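Side-chain contact in ankyrin repeat and SOCS box protein 11 (Homo sapiens, PDB 4UUC), which recruits substrates such as BIK, DIRAS2 and RPN1 to a cullin-5-RING E3 ubiquitin ligase and is represented here by its ankyrin repeat domain: residues Thr137-Tyr140 and Val141-Tyr145. Residues are numbered along the deposited sequence; the frame is centred on the assembly and turned at random.
Sequences TPLY and VACTY
Over one face of the Tyr-140 ring lies the hydroxyl of Thr-144, one helical turn on, with OG1 3.7 Å from CE2 near the rim. The other branch of Thr-144, its methyl CG2, rests on one face of the following Tyr-145 ring, offset toward the rim. With OG1 anti to the carbonyl carbon (chi1 -60°), the hydroxyl turns back along the helix and donates to Tyr-140 O at 2.8 Å. It approaches from above the carbonyl plane, 36° out of it, while Thr-144 N donates to the same oxygen from the opposite face, so two bonds grip this carbonyl. A water donates to OG1 of Thr-144 and, weakly, to OH of Tyr-140, whose phenol is also hydrogen-bonded to Asp-168. Helix 138-144 is the first of the two antiparallel helices of the fifth ankyrin repeat, and the TPLY sequence that opens it is a variant of the TPLH motif of ankyrin repeats, with tyrosine in the histidine position. Thr-137 is the N-cap: its OG1 accepts from Tyr-140 N at 3.2 Å and is itself bonded to His-163 O. On the side facing helices 148-156 and 180-188, Leu-139 CD1 meets Cys-143 SG at 4.1 Å. Were Thr-144 replaced by an alanine, Tyr-140 O would probably lose its hydroxyl donor and the bridging water its threonine partner.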
# COMPACT_ATOMS: atom_id res chain seq x y z
N THR A 137 0.29 9.03 -5.68
CA THR A 137 -0.58 9.02 -4.52
C THR A 137 -1.23 7.64 -4.35
O THR A 137 -1.18 6.82 -5.27
CB THR A 137 -1.69 10.05 -4.66
OG1 THR A 137 -2.42 9.75 -5.86
CG2 THR A 137 -1.13 11.47 -4.74
N PRO A 138 -1.85 7.39 -3.19
CA PRO A 138 -2.58 6.14 -3.03
C PRO A 138 -3.67 5.95 -4.10
O PRO A 138 -3.85 4.84 -4.60
CB PRO A 138 -3.20 6.27 -1.63
CG PRO A 138 -2.24 7.16 -0.90
CD PRO A 138 -1.78 8.15 -1.92
N LEU A 139 -4.37 7.02 -4.46
CA LEU A 139 -5.40 6.93 -5.49
C LEU A 139 -4.79 6.53 -6.83
O LEU A 139 -5.35 5.72 -7.56
CB LEU A 139 -6.16 8.25 -5.62
CG LEU A 139 -7.26 8.27 -6.69
CD1 LEU A 139 -8.33 7.22 -6.41
CD2 LEU A 139 -7.86 9.66 -6.77
N TYR A 140 -3.63 7.11 -7.15
CA TYR A 140 -2.94 6.80 -8.39
C TYR A 140 -2.55 5.32 -8.47
O TYR A 140 -2.71 4.68 -9.51
CB TYR A 140 -1.70 7.68 -8.53
CG TYR A 140 -0.97 7.52 -9.84
CD1 TYR A 140 -1.35 8.24 -10.96
CD2 TYR A 140 0.12 6.67 -9.94
CE1 TYR A 140 -0.68 8.09 -12.16
CE2 TYR A 140 0.79 6.52 -11.13
CZ TYR A 140 0.40 7.23 -12.23
OH TYR A 140 1.09 7.06 -13.41
N VAL A 141 -2.03 4.79 -7.36
CA VAL A 141 -1.67 3.39 -7.28
C VAL A 141 -2.91 2.52 -7.45
O VAL A 141 -2.89 1.54 -8.20
CB VAL A 141 -0.98 3.06 -5.93
CG1 VAL A 141 -0.73 1.56 -5.79
CG2 VAL A 141 0.34 3.83 -5.82
N ALA A 142 -3.99 2.88 -6.76
CA ALA A 142 -5.25 2.14 -6.85
C ALA A 142 -5.73 2.05 -8.30
O ALA A 142 -6.21 1.00 -8.75
CB ALA A 142 -6.32 2.81 -5.98
N CYS A 143 -5.63 3.16 -9.03
CA CYS A 143 -6.06 3.20 -10.42
C CYS A 143 -5.13 2.41 -11.33
O CYS A 143 -5.57 1.76 -12.27
CB CYS A 143 -6.17 4.65 -10.90
SG CYS A 143 -7.51 5.58 -10.10
N THR A 144 -3.83 2.45 -11.05
CA THR A 144 -2.86 1.70 -11.83
C THR A 144 -3.12 0.19 -11.76
O THR A 144 -2.94 -0.52 -12.75
CB THR A 144 -1.44 2.00 -11.35
OG1 THR A 144 -1.18 3.40 -11.50
CG2 THR A 144 -0.41 1.21 -12.14
N TYR A 145 -3.56 -0.29 -10.60
CA TYR A 145 -3.74 -1.73 -10.37
C TYR A 145 -5.21 -2.16 -10.31
O TYR A 145 -5.52 -3.28 -9.88
CB TYR A 145 -3.00 -2.13 -9.10
CG TYR A 145 -1.51 -2.06 -9.32
CD1 TYR A 145 -0.85 -3.09 -9.98
CD2 TYR A 145 -0.77 -0.96 -8.92
CE1 TYR A 145 0.51 -3.03 -10.21
CE2 TYR A 145 0.59 -0.89 -9.15
CZ TYR A 145 1.22 -1.93 -9.79
OH TYR A 145 2.58 -1.88 -10.03
O HOH W 1 0.50 4.23 -13.64